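Local coordinates for kinesin-like protein Nod (Drosophila melanogaster, PDB 3DC4) that hydrolyses ATP and binds microtubules through its kinesin motor domain, and is required to segregate non-exchange chromosomes in meiosis, at residues 54-59 / 324-329; 67-72 / 79-84; 109-114 / 309-314; 125-130 / 237-242. All blocks are in the same frame, centred on the assembly; numbering follows the deposited sequence.

Contact 1 (54-59 / 324-329); sequences KSLIVD and STLRFG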
loop_
_atom_site.group_PDB
_atom_site.type_symbol
_atom_site.label_atom_id
_atom_site.label_comp_id
_atom_site.label_asym_id
_atom_site.label_seq_id
_atom_site.Cartn_x
_atom_site.Cartn_y
_atom_site.Cartn_z
ATOM N N LYS A 54 0.857 -18.758 -7.978
ATOM C CA LYS A 54 0.986 -18.021 -6.727
ATOM C C LYS A 54 2.227 -18.426 -5.953
ATOM O O LYS A 54 2.419 -18.011 -4.806
ATOM C CB LYS A 54 -0.227 -18.297 -5.852
ATOM C CG LYS A 54 -1.560 -18.023 -6.514
ATOM C CD LYS A 54 -2.667 -18.464 -5.597
ATOM C CE LYS A 54 -4.040 -18.162 -6.177
ATOM N NZ LYS A 54 -5.091 -18.685 -5.251
ATOM N N SER A 55 3.059 -19.235 -6.592
ATOM C CA SER A 55 4.253 -19.774 -5.967
ATOM C C SER A 55 5.555 -19.403 -6.636
ATOM O O SER A 55 5.615 -19.144 -7.837
ATOM C CB SER A 55 4.158 -21.300 -5.938
ATOM O OG SER A 55 2.885 -21.711 -5.476
ATOM N N LEU A 56 6.616 -19.423 -5.844
ATOM C CA LEU A 56 7.935 -19.123 -6.361
ATOM C C LEU A 56 8.973 -19.808 -5.502
ATOM O O LEU A 56 8.707 -20.173 -4.356
ATOM C CB LEU A 56 8.190 -17.612 -6.386
ATOM C CG LEU A 56 8.061 -16.836 -5.080
ATOM C CD1 LEU A 56 8.982 -15.633 -5.145
ATOM C CD2 LEU A 56 6.621 -16.411 -4.843
ATOM N N ILE A 57 10.157 -19.982 -6.067
ATOM C CA ILE A 57 11.245 -20.627 -5.365
ATOM C C ILE A 57 12.455 -19.726 -5.415
ATOM O O ILE A 57 12.841 -19.244 -6.477
ATOM C CB ILE A 57 11.593 -21.972 -6.007
ATOM C CG1 ILE A 57 10.390 -22.911 -5.894
ATOM C CG2 ILE A 57 12.827 -22.575 -5.322
ATOM C CD1 ILE A 57 10.497 -24.151 -6.741
ATOM N N VAL A 58 13.026 -19.476 -4.247
ATOM C CA VAL A 58 14.208 -18.643 -4.136
ATOM C C VAL A 58 15.153 -19.355 -3.184
ATOM O O VAL A 58 14.767 -19.726 -2.081
ATOM C CB VAL A 58 13.863 -17.247 -3.587
ATOM C CG1 VAL A 58 15.137 -16.435 -3.399
ATOM C CG2 VAL A 58 12.928 -16.528 -4.555
ATOM N N ASP A 59 16.380 -19.563 -3.641
ATOM C CA ASP A 59 17.404 -20.239 -2.859
ATOM C C ASP A 59 16.866 -21.562 -2.306
ATOM O O ASP A 59 17.037 -21.875 -1.130
ATOM C CB ASP A 59 17.878 -19.316 -1.727
ATOM C CG ASP A 59 19.220 -19.728 -1.156
ATOM O OD1 ASP A 59 20.091 -20.176 -1.930
ATOM O OD2 ASP A 59 19.408 -19.591 0.070
ATOM N N SER A 324 14.612 -12.076 2.912
ATOM C CA SER A 324 14.026 -11.394 4.067
ATOM C C SER A 324 12.619 -10.912 3.745
ATOM O O SER A 324 11.685 -11.067 4.536
ATOM C CB SER A 324 14.913 -10.213 4.479
ATOM O OG SER A 324 16.177 -10.665 4.944
ATOM N N THR A 325 12.483 -10.345 2.556
ATOM C CA THR A 325 11.207 -9.828 2.094
ATOM C C THR A 325 10.178 -10.947 1.920
ATOM O O THR A 325 9.026 -10.815 2.337
ATOM C CB THR A 325 11.412 -9.079 0.762
ATOM O OG1 THR A 325 12.188 -7.895 0.985
ATOM C CG2 THR A 325 10.088 -8.681 0.162
ATOM N N LEU A 326 10.607 -12.062 1.336
ATOM C CA LEU A 326 9.699 -13.183 1.131
ATOM C C LEU A 326 9.331 -13.860 2.457
ATOM O O LEU A 326 8.179 -14.260 2.645
ATOM C CB LEU A 326 10.312 -14.187 0.137
ATOM C CG LEU A 326 10.506 -13.590 -1.263
ATOM C CD1 LEU A 326 11.381 -14.482 -2.120
ATOM C CD2 LEU A 326 9.143 -13.380 -1.917
ATOM N N ARG A 327 10.289 -13.976 3.376
ATOM C CA ARG A 327 9.997 -14.599 4.665
ATOM C C ARG A 327 8.947 -13.762 5.403
ATOM O O ARG A 327 8.049 -14.304 6.045
ATOM C CB ARG A 327 11.282 -14.751 5.500
ATOM C CG ARG A 327 12.179 -15.894 5.008
ATOM C CD ARG A 327 13.512 -15.929 5.736
ATOM N NE ARG A 327 13.342 -16.074 7.176
ATOM C CZ ARG A 327 13.158 -17.231 7.803
ATOM N NH1 ARG A 327 13.127 -18.367 7.122
ATOM N NH2 ARG A 327 12.991 -17.244 9.116
ATOM N N PHE A 328 9.040 -12.442 5.292
ATOM C CA PHE A 328 8.048 -11.605 5.952
ATOM C C PHE A 328 6.667 -11.877 5.354
ATOM O O PHE A 328 5.666 -11.904 6.077
ATOM C CB PHE A 328 8.384 -10.116 5.813
ATOM C CG PHE A 328 7.321 -9.218 6.371
ATOM C CD1 PHE A 328 7.247 -8.956 7.739
ATOM C CD2 PHE A 328 6.333 -8.711 5.536
ATOM C CE1 PHE A 328 6.194 -8.213 8.257
ATOM C CE2 PHE A 328 5.283 -7.973 6.041
ATOM C CZ PHE A 328 5.210 -7.721 7.409
ATOM N N GLY A 329 6.616 -12.075 4.036
ATOM C CA GLY A 329 5.352 -12.350 3.367
ATOM C C GLY A 329 4.707 -13.605 3.926
ATOM O O GLY A 329 3.496 -13.666 4.130
#
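L56 and V58 of strand 55-58 meet L326 of helix 319-335, joining the small three-stranded antiparallel sheet of the kinesin motor domain to the long helix at the C-terminal end of this catalytic core. The contact is buried and wholly apolar, and it shows how one forked side chain can serve two neighbours on a strand. The fork at L326 CG puts CD1 against V58 and also near L56, and CD2 against L56 alone. CD1 comes up to V58, whose side chain it crosses at about a right angle, with V58 CG2 at 3.5 Å from L326 CD1. In V58 it is this CG2 branch, anti to the carbonyl carbon, that is offered to the helix, while CG1 lies anti to the backbone N (chi1 176°). The meeting with L56 is different: here the two leucines reach toward each other tip to tip. L56 gets there with CG wedged between its own backbone N and carbonyl carbon (chi1 57°), a conformation that leucine seldom adopts. F63 and F65 also touch L326, and I312 extends the apolar cluster to the central sheet. L56 CD1 rests against both methyls of the fork, 3.9 Å from L326 CD2 and 4.0 Å from L326 CD1.

Contact 2 (67-72 / 79-84); sequences HAFPAT and YQALIL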
loop_
_atom_site.group_PDB
_atom_site.type_symbol
_atom_site.label_atom_id
_atom_site.label_comp_id
_atom_site.label_asym_id
_atom_site.label_seq_id
_atom_site.Cartn_x
_atom_site.Cartn_y
_atom_site.Cartn_z
ATOM N N HIS A 67 -0.637 -14.021 -4.925
ATOM C CA HIS A 67 -0.261 -13.579 -6.265
ATOM C C HIS A 67 1.252 -13.597 -6.398
ATOM O O HIS A 67 1.954 -13.157 -5.498
ATOM C CB HIS A 67 -0.736 -12.141 -6.513
ATOM C CG HIS A 67 -2.219 -11.958 -6.415
ATOM N ND1 HIS A 67 -3.087 -12.402 -7.389
ATOM C CD2 HIS A 67 -2.988 -11.388 -5.457
ATOM C CE1 HIS A 67 -4.327 -12.114 -7.036
ATOM N NE2 HIS A 67 -4.295 -11.498 -5.867
ATOM N N ALA A 68 1.752 -14.120 -7.511
ATOM C CA ALA A 68 3.190 -14.136 -7.765
ATOM C C ALA A 68 3.344 -13.606 -9.191
ATOM O O ALA A 68 3.057 -14.313 -10.163
ATOM C CB ALA A 68 3.756 -15.555 -7.644
ATOM N N PHE A 69 3.784 -12.353 -9.300
ATOM C CA PHE A 69 3.942 -11.677 -10.584
ATOM C C PHE A 69 5.376 -11.624 -11.098
ATOM O O PHE A 69 6.249 -11.033 -10.461
ATOM C CB PHE A 69 3.431 -10.232 -10.488
ATOM C CG PHE A 69 2.011 -10.105 -9.999
ATOM C CD1 PHE A 69 0.952 -10.616 -10.747
ATOM C CD2 PHE A 69 1.731 -9.441 -8.806
ATOM C CE1 PHE A 69 -0.364 -10.464 -10.315
ATOM C CE2 PHE A 69 0.413 -9.283 -8.366
ATOM C CZ PHE A 69 -0.633 -9.796 -9.120
ATOM N N PRO A 70 5.638 -12.242 -12.263
ATOM C CA PRO A 70 6.995 -12.217 -12.820
ATOM C C PRO A 70 7.296 -10.828 -13.386
ATOM O O PRO A 70 6.389 -10.007 -13.545
ATOM C CB PRO A 70 6.946 -13.297 -13.899
ATOM C CG PRO A 70 5.526 -13.243 -14.358
ATOM C CD PRO A 70 4.762 -13.125 -13.055
ATOM N N ALA A 71 8.564 -10.571 -13.695
ATOM C CA ALA A 71 8.972 -9.276 -14.222
ATOM C C ALA A 71 8.233 -8.874 -15.499
ATOM O O ALA A 71 8.246 -7.711 -15.875
ATOM C CB ALA A 71 10.468 -9.271 -14.469
ATOM N N THR A 72 7.573 -9.823 -16.155
ATOM C CA THR A 72 6.855 -9.522 -17.393
ATOM C C THR A 72 5.436 -8.986 -17.208
ATOM O O THR A 72 4.813 -8.549 -18.169
ATOM C CB THR A 72 6.777 -10.767 -18.305
ATOM O OG1 THR A 72 6.259 -11.874 -17.558
ATOM C CG2 THR A 72 8.163 -11.120 -18.844
ATOM N N TYR A 79 -2.549 -4.227 -11.513
ATOM C CA TYR A 79 -3.605 -3.416 -10.907
ATOM C C TYR A 79 -4.951 -4.144 -10.978
ATOM O O TYR A 79 -5.675 -4.232 -9.992
ATOM C CB TYR A 79 -3.708 -2.060 -11.623
ATOM C CG TYR A 79 -4.972 -1.299 -11.283
ATOM C CD1 TYR A 79 -5.121 -0.668 -10.048
ATOM C CD2 TYR A 79 -6.054 -1.285 -12.162
ATOM C CE1 TYR A 79 -6.318 -0.051 -9.694
ATOM C CE2 TYR A 79 -7.259 -0.669 -11.814
ATOM C CZ TYR A 79 -7.381 -0.060 -10.576
ATOM O OH TYR A 79 -8.574 0.504 -10.203
ATOM N N GLN A 80 -5.280 -4.666 -12.154
ATOM C CA GLN A 80 -6.540 -5.368 -12.330
ATOM C C GLN A 80 -6.669 -6.570 -11.395
ATOM O O GLN A 80 -7.722 -6.798 -10.824
ATOM C CB GLN A 80 -6.691 -5.820 -13.786
ATOM C CG GLN A 80 -6.750 -4.662 -14.765
ATOM C CD GLN A 80 -8.093 -3.972 -14.793
ATOM O OE1 GLN A 80 -8.174 -2.751 -14.940
ATOM N NE2 GLN A 80 -9.161 -4.754 -14.686
ATOM N N ALA A 81 -5.593 -7.329 -11.226
ATOM C CA ALA A 81 -5.635 -8.506 -10.369
ATOM C C ALA A 81 -5.594 -8.207 -8.885
ATOM O O ALA A 81 -6.298 -8.832 -8.098
ATOM C CB ALA A 81 -4.484 -9.448 -10.715
ATOM N N LEU A 82 -4.778 -7.236 -8.503
ATOM C CA LEU A 82 -4.589 -6.939 -7.100
ATOM C C LEU A 82 -5.356 -5.795 -6.470
ATOM O O LEU A 82 -5.770 -5.889 -5.310
ATOM C CB LEU A 82 -3.098 -6.719 -6.858
ATOM C CG LEU A 82 -2.651 -6.633 -5.404
ATOM C CD1 LEU A 82 -2.824 -8.002 -4.750
ATOM C CD2 LEU A 82 -1.202 -6.188 -5.356
ATOM N N ILE A 83 -5.568 -4.721 -7.217
ATOM C CA ILE A 83 -6.223 -3.560 -6.641
ATOM C C ILE A 83 -7.653 -3.286 -7.078
ATOM O O ILE A 83 -8.486 -2.921 -6.255
ATOM C CB ILE A 83 -5.353 -2.310 -6.897
ATOM C CG1 ILE A 83 -3.927 -2.576 -6.402
ATOM C CG2 ILE A 83 -5.938 -1.097 -6.191
ATOM C CD1 ILE A 83 -3.789 -2.704 -4.875
ATOM N N LEU A 84 -7.941 -3.470 -8.359
ATOM C CA LEU A 84 -9.285 -3.219 -8.864
ATOM C C LEU A 84 -10.380 -3.790 -7.956
ATOM O O LEU A 84 -11.362 -3.106 -7.659
ATOM C CB LEU A 84 -9.437 -3.776 -10.286
ATOM C CG LEU A 84 -10.819 -3.543 -10.904
ATOM C CD1 LEU A 84 -11.090 -2.047 -11.023
ATOM C CD2 LEU A 84 -10.890 -4.212 -12.269
#
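H67 and F69 of strand 67-69, which pairs in parallel with strand 23-30 in the central sheet of the kinesin motor domain, face A81 and L82 near the end of the next helix, 75-82. Van der Waals contact dominates. The imidazole and L82 cross obliquely, H67 CD2 lying 3.5 Å from L82 CD1; L82 brings up this methyl with its CG anti to the backbone N (chi1 -170°). At F69 the aromatic rim does the touching: A81 CB sits close to the ring plane, 4.2 Å from F69 CZ. A27 of strand 23-30 packs against H67, F69 and L82 alike. The polar side is slight, since A81 O stays 4.0 Å from both H67 CE1 and H67 NE2, too far for a hydrogen bond. With the imidazole of H67 cut back to an alanine, L82 CD1 is likely to lose its neighbour and a gap to open there. Between these segments a potentially charged histidine contributes carbon contacts more than polar ones, and shape rather than polarity sets the fit.

Contact 3 (109-114 / 309-314); sequences SYSMGM and LACISP. With MG (magnesium ion), chain B; ADP (adenosine-5'-diphosphate), chain C.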
loop_
_atom_site.group_PDB
_atom_site.type_symbol
_atom_site.label_atom_id
_atom_site.label_comp_id
_atom_site.label_asym_id
_atom_site.label_seq_id
_atom_site.Cartn_x
_atom_site.Cartn_y
_atom_site.Cartn_z
ATOM N N SER A 109 7.874 2.213 -5.655
ATOM C CA SER A 109 7.304 3.488 -6.103
ATOM C C SER A 109 6.682 3.364 -7.485
ATOM O O SER A 109 5.616 3.917 -7.751
ATOM C CB SER A 109 8.386 4.566 -6.111
ATOM O OG SER A 109 8.840 4.787 -4.795
ATOM N N TYR A 110 7.362 2.631 -8.358
ATOM C CA TYR A 110 6.871 2.397 -9.709
ATOM C C TYR A 110 5.504 1.708 -9.660
ATOM O O TYR A 110 4.558 2.157 -10.309
ATOM C CB TYR A 110 7.870 1.513 -10.475
ATOM C CG TYR A 110 7.382 1.058 -11.833
ATOM C CD1 TYR A 110 7.520 1.875 -12.954
ATOM C CD2 TYR A 110 6.767 -0.185 -11.994
ATOM C CE1 TYR A 110 7.068 1.463 -14.204
ATOM C CE2 TYR A 110 6.303 -0.602 -13.239
ATOM C CZ TYR A 110 6.461 0.227 -14.339
ATOM O OH TYR A 110 6.017 -0.177 -15.572
ATOM N N SER A 111 5.403 0.639 -8.872
ATOM C CA SER A 111 4.161 -0.138 -8.751
ATOM C C SER A 111 2.998 0.646 -8.147
ATOM O O SER A 111 1.864 0.553 -8.614
ATOM C CB SER A 111 4.410 -1.397 -7.903
ATOM O OG SER A 111 5.322 -2.271 -8.541
ATOM N N MET A 112 3.278 1.424 -7.110
ATOM C CA MET A 112 2.220 2.168 -6.449
ATOM C C MET A 112 1.819 3.434 -7.189
ATOM O O MET A 112 0.755 3.995 -6.928
ATOM C CB MET A 112 2.641 2.504 -5.019
ATOM C CG MET A 112 3.015 1.282 -4.178
ATOM S SD MET A 112 1.843 -0.086 -4.385
ATOM C CE MET A 112 0.862 0.088 -2.886
ATOM N N GLY A 113 2.672 3.884 -8.105
ATOM C CA GLY A 113 2.378 5.084 -8.879
ATOM C C GLY A 113 2.572 6.371 -8.103
ATOM O O GLY A 113 1.732 7.267 -8.147
ATOM N N MET A 114 3.699 6.465 -7.407
ATOM C CA MET A 114 4.029 7.625 -6.593
ATOM C C MET A 114 4.567 8.817 -7.377
ATOM O O MET A 114 4.641 9.926 -6.852
ATOM C CB MET A 114 5.041 7.221 -5.524
ATOM C CG MET A 114 4.503 6.217 -4.523
ATOM S SD MET A 114 3.092 6.872 -3.598
ATOM C CE MET A 114 3.879 8.158 -2.642
ATOM N N LEU A 309 2.322 -5.940 -1.040
ATOM C CA LEU A 309 2.972 -6.135 -2.328
ATOM C C LEU A 309 4.459 -6.176 -2.041
ATOM O O LEU A 309 5.082 -5.138 -1.780
ATOM C CB LEU A 309 2.670 -5.000 -3.312
ATOM C CG LEU A 309 3.370 -5.119 -4.678
ATOM C CD1 LEU A 309 2.955 -6.416 -5.375
ATOM C CD2 LEU A 309 2.985 -3.924 -5.558
ATOM N N ALA A 310 5.015 -7.383 -2.050
ATOM C CA ALA A 310 6.443 -7.586 -1.811
ATOM C C ALA A 310 7.150 -7.427 -3.137
ATOM O O ALA A 310 6.861 -8.146 -4.085
ATOM C CB ALA A 310 6.697 -8.992 -1.278
ATOM N N CYS A 311 8.060 -6.475 -3.211
ATOM C CA CYS A 311 8.810 -6.263 -4.432
ATOM C C CYS A 311 10.185 -6.856 -4.177
ATOM O O CYS A 311 10.800 -6.559 -3.153
ATOM C CB CYS A 311 8.927 -4.766 -4.727
ATOM S SG CYS A 311 7.298 -3.969 -5.160
ATOM N N ILE A 312 10.663 -7.677 -5.109
ATOM C CA ILE A 312 11.958 -8.340 -4.963
ATOM C C ILE A 312 12.855 -8.244 -6.182
ATOM O O ILE A 312 12.393 -8.199 -7.321
ATOM C CB ILE A 312 11.778 -9.836 -4.658
ATOM C CG1 ILE A 312 11.009 -10.512 -5.800
ATOM C CG2 ILE A 312 11.039 -10.010 -3.334
ATOM C CD1 ILE A 312 10.830 -12.017 -5.635
ATOM N N SER A 313 14.151 -8.227 -5.911
ATOM C CA SER A 313 15.160 -8.168 -6.945
ATOM C C SER A 313 15.417 -9.580 -7.471
ATOM O O SER A 313 15.369 -10.552 -6.718
ATOM C CB SER A 313 16.454 -7.605 -6.361
ATOM O OG SER A 313 17.486 -7.650 -7.320
ATOM N N PRO A 314 15.645 -9.713 -8.781
ATOM C CA PRO A 314 15.915 -11.025 -9.378
ATOM C C PRO A 314 17.419 -11.288 -9.380
ATOM O O PRO A 314 17.880 -12.335 -9.837
ATOM C CB PRO A 314 15.376 -10.864 -10.789
ATOM C CG PRO A 314 15.746 -9.443 -11.092
ATOM C CD PRO A 314 15.315 -8.730 -9.829
HETATM MG MG MG B . 10.714 4.375 -3.830
HETATM P PB ADP C . 11.875 1.502 -5.351
HETATM O O1B ADP C . 11.442 0.236 -4.729
HETATM O O2B ADP C . 10.727 2.557 -5.196
HETATM O O3B ADP C . 13.272 1.967 -4.541
HETATM P PA ADP C . 11.434 2.164 -7.989
HETATM O O1A ADP C . 10.008 1.956 -7.829
HETATM O O2A ADP C . 11.825 3.677 -7.734
HETATM O O3A ADP C . 12.220 1.195 -6.914
HETATM O "O5'" ADP C . 11.877 1.672 -9.446
HETATM C "C5'" ADP C . 13.280 1.904 -9.631
HETATM C "C4'" ADP C . 13.553 2.042 -11.131
HETATM O "O4'" ADP C . 13.199 0.823 -11.832
HETATM C "C3'" ADP C . 12.679 3.194 -11.755
HETATM O "O3'" ADP C . 13.210 3.636 -12.997
HETATM C "C2'" ADP C . 11.448 2.313 -12.222
HETATM O "O2'" ADP C . 10.755 2.943 -13.311
HETATM C "C1'" ADP C . 12.126 1.027 -12.765
HETATM N N9 ADP C . 11.209 -0.110 -12.694
HETATM C C8 ADP C . 10.904 -0.840 -11.568
HETATM N N7 ADP C . 9.944 -1.701 -11.822
HETATM C C5 ADP C . 9.726 -1.714 -13.163
HETATM C C6 ADP C . 8.838 -2.397 -14.032
HETATM N N6 ADP C . 8.070 -3.447 -13.562
HETATM N N1 ADP C . 8.780 -2.027 -15.334
HETATM C C2 ADP C . 9.613 -1.109 -15.833
HETATM N N3 ADP C . 10.443 -0.420 -15.056
HETATM C C4 ADP C . 10.499 -0.647 -13.736
HETATM O O HOH W 1 12.987 4.064 -3.278
HETATM O O HOH W 2 11.813 5.203 -5.843
HETATM O O HOH W 3 10.663 6.487 -2.866
HETATM O O HOH W 4 9.734 3.019 -2.209
#
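Helix 108-112 packs against strand 305-312 with the CA atoms of S111 and C311 8.8 Å apart, and it ends in a Schellman motif in which G113, at positive phi, is the C-prime residue. L309 makes most of the strand's contribution: its CD2 packs against S111, 3.7 Å from S111 CB, and lies 4.2 Å from M112 SD. M112, bent at chi2 and chi3, slides past L309 in the opposite direction. The hydroxyl of S111 is held elsewhere, by R29 and by G107 O. From the same turn the helix serves the nucleotide, as expected of a P-loop. S109 OG binds the magnesium ion at 2.1 Å, and ADP O2B and four waters complete its six ligands. The backbone helps too: S109 N donates to ADP O2B at 2.9 Å and Y110 N to ADP O1A at 2.8 Å, both nearly straight. The adenine lies over one face of the Y110 ring, displaced toward its rim. Strand 305-312 runs parallel between strands 23-30 and 96-101; M112 also reaches A98 and A100 of the latter, while A310 and I312 pack on helix 319-335.

Contact 4 (125-130 / 237-242); sequences LGILPR and MNIVDL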
loop_
_atom_site.group_PDB
_atom_site.type_symbol
_atom_site.label_atom_id
_atom_site.label_comp_id
_atom_site.label_asym_id
_atom_site.label_seq_id
_atom_site.Cartn_x
_atom_site.Cartn_y
_atom_site.Cartn_z
ATOM N N LEU A 125 1.942 3.852 -15.873
ATOM C CA LEU A 125 1.159 4.435 -14.790
ATOM C C LEU A 125 0.921 3.374 -13.725
ATOM O O LEU A 125 0.582 2.230 -14.045
ATOM C CB LEU A 125 -0.176 4.951 -15.325
ATOM C CG LEU A 125 -0.069 6.196 -16.211
ATOM C CD1 LEU A 125 -1.413 6.469 -16.869
ATOM C CD2 LEU A 125 0.375 7.387 -15.362
ATOM N N GLY A 126 1.081 3.774 -12.467
ATOM C CA GLY A 126 0.920 2.859 -11.353
ATOM C C GLY A 126 -0.457 2.728 -10.724
ATOM O O GLY A 126 -1.472 3.175 -11.272
ATOM N N ILE A 127 -0.483 2.114 -9.545
ATOM C CA ILE A 127 -1.730 1.873 -8.833
ATOM C C ILE A 127 -2.542 3.105 -8.481
ATOM O O ILE A 127 -3.745 3.106 -8.701
ATOM C CB ILE A 127 -1.470 1.055 -7.555
ATOM C CG1 ILE A 127 -1.089 -0.371 -7.956
ATOM C CG2 ILE A 127 -2.701 1.061 -6.661
ATOM C CD1 ILE A 127 -0.637 -1.257 -6.802
ATOM N N LEU A 128 -1.909 4.144 -7.943
ATOM C CA LEU A 128 -2.637 5.352 -7.563
ATOM C C LEU A 128 -3.485 5.958 -8.676
ATOM O O LEU A 128 -4.698 6.097 -8.529
ATOM C CB LEU A 128 -1.674 6.422 -7.036
ATOM C CG LEU A 128 -1.545 6.584 -5.520
ATOM C CD1 LEU A 128 -0.456 7.615 -5.200
ATOM C CD2 LEU A 128 -2.883 7.039 -4.930
ATOM N N PRO A 129 -2.863 6.318 -9.810
ATOM C CA PRO A 129 -3.658 6.906 -10.890
ATOM C C PRO A 129 -4.722 5.976 -11.464
ATOM O O PRO A 129 -5.788 6.436 -11.863
ATOM C CB PRO A 129 -2.599 7.312 -11.918
ATOM C CG PRO A 129 -1.523 6.286 -11.710
ATOM C CD PRO A 129 -1.450 6.172 -10.208
ATOM N N ARG A 130 -4.448 4.675 -11.501
ATOM C CA ARG A 130 -5.424 3.733 -12.037
ATOM C C ARG A 130 -6.610 3.592 -11.098
ATOM O O ARG A 130 -7.764 3.547 -11.537
ATOM C CB ARG A 130 -4.782 2.366 -12.273
ATOM C CG ARG A 130 -3.654 2.400 -13.292
ATOM C CD ARG A 130 -3.044 1.033 -13.525
ATOM N NE ARG A 130 -1.919 1.147 -14.443
ATOM C CZ ARG A 130 -2.030 1.131 -15.767
ATOM N NH1 ARG A 130 -3.221 0.985 -16.331
ATOM N NH2 ARG A 130 -0.954 1.305 -16.529
ATOM N N MET A 237 -8.537 4.659 0.867
ATOM C CA MET A 237 -7.736 3.735 0.088
ATOM C C MET A 237 -6.328 4.238 0.340
ATOM O O MET A 237 -5.895 5.223 -0.252
ATOM C CB MET A 237 -8.025 3.778 -1.416
ATOM C CG MET A 237 -6.950 3.013 -2.197
ATOM S SD MET A 237 -7.486 2.200 -3.698
ATOM C CE MET A 237 -8.480 0.822 -3.049
ATOM N N ASN A 238 -5.635 3.566 1.249
ATOM C CA ASN A 238 -4.279 3.931 1.609
ATOM C C ASN A 238 -3.278 3.249 0.692
ATOM O O ASN A 238 -3.192 2.022 0.656
ATOM C CB ASN A 238 -3.978 3.493 3.040
ATOM C CG ASN A 238 -4.968 4.056 4.044
ATOM O OD1 ASN A 238 -5.084 5.274 4.200
ATOM N ND2 ASN A 238 -5.696 3.175 4.716
ATOM N N ILE A 239 -2.519 4.054 -0.038
ATOM C CA ILE A 239 -1.493 3.544 -0.925
ATOM C C ILE A 239 -0.195 3.823 -0.191
ATOM O O ILE A 239 0.245 4.977 -0.084
ATOM C CB ILE A 239 -1.508 4.270 -2.286
ATOM C CG1 ILE A 239 -2.866 4.052 -2.960
ATOM C CG2 ILE A 239 -0.397 3.737 -3.182
ATOM C CD1 ILE A 239 -3.235 2.586 -3.151
ATOM N N VAL A 240 0.404 2.761 0.333
ATOM C CA VAL A 240 1.632 2.890 1.101
ATOM C C VAL A 240 2.881 2.434 0.359
ATOM O O VAL A 240 2.929 1.334 -0.186
ATOM C CB VAL A 240 1.513 2.095 2.407
ATOM C CG1 VAL A 240 2.678 2.423 3.317
ATOM C CG2 VAL A 240 0.183 2.412 3.073
ATOM N N ASP A 241 3.890 3.296 0.363
ATOM C CA ASP A 241 5.158 3.037 -0.305
ATOM C C ASP A 241 6.221 3.159 0.788
ATOM O O ASP A 241 6.660 4.262 1.123
ATOM C CB ASP A 241 5.353 4.098 -1.388
ATOM C CG ASP A 241 6.592 3.878 -2.222
ATOM O OD1 ASP A 241 6.911 4.785 -3.018
ATOM O OD2 ASP A 241 7.247 2.822 -2.108
ATOM N N LEU A 242 6.615 2.030 1.368
ATOM C CA LEU A 242 7.603 2.041 2.441
ATOM C C LEU A 242 9.025 2.245 1.942
ATOM O O LEU A 242 9.335 1.975 0.779
ATOM C CB LEU A 242 7.503 0.745 3.248
ATOM C CG LEU A 242 6.138 0.529 3.899
ATOM C CD1 LEU A 242 6.190 -0.734 4.735
ATOM C CD2 LEU A 242 5.772 1.736 4.774
#
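Apolar helix-on-sheet packing joins I127 and L128, in the first turn of helix 127-141, to I239 of strand 234-241, deep in the central mixed sheet of the kinesin motor domain. I239 is the sole residue of its strand segment to make close contact, and it divides its atoms between the two partners. Its CD1 crosses to I127, coming within 3.9 Å of I127 CG2. Along its other flank it lies beside L128, the two side chains sliding past each other in opposite directions, with L128 CD2 at 3.6 Å from I239 CG1 and L128 CG at 3.9 Å from I239 CG2. The chi1 of L128, -100°, falls well off a staggered value, suggesting that its torsion yields somewhat to the packing. V224 and I226 of strand 220-229 also border this leucine, while I127 turns to M78 and I83 as well. Putting an alanine at L128 would probably take away the contacts of I239 CG1 and CG2 with the helix and open a gap between helix and sheet. G126 is the N-cap, just before the helix, and R130 folds back over this start: NE donates to L125 O, with NH2 adding a weak second bond. The main bond is 2.8 Å from R130 NE to L125 O, and its donor stands above the carbonyl plane, 49° out of it.

How the contacts relate
Along the chain from the N terminus, the first segment to enter a contact is strand 55-58, whose partner comes only near the end of the core, so contact 1 closes a loop that encloses the other three. Contact 2 closes early, over a short strand-to-helix connection. Contact 3 then opens at the nucleotide-binding helix and closes on strand 305-312, with contact 4 lying wholly within its span; none of the loops cross. Contacts 2, 3 and 4 all tie helices to the central sheet, whereas contact 1 fastens the small sheet to helix 319-335. Contacts 3 and 4 are themselves joined, by a probable hydrogen bond between S109 and D241 and by M112 O with L128 N.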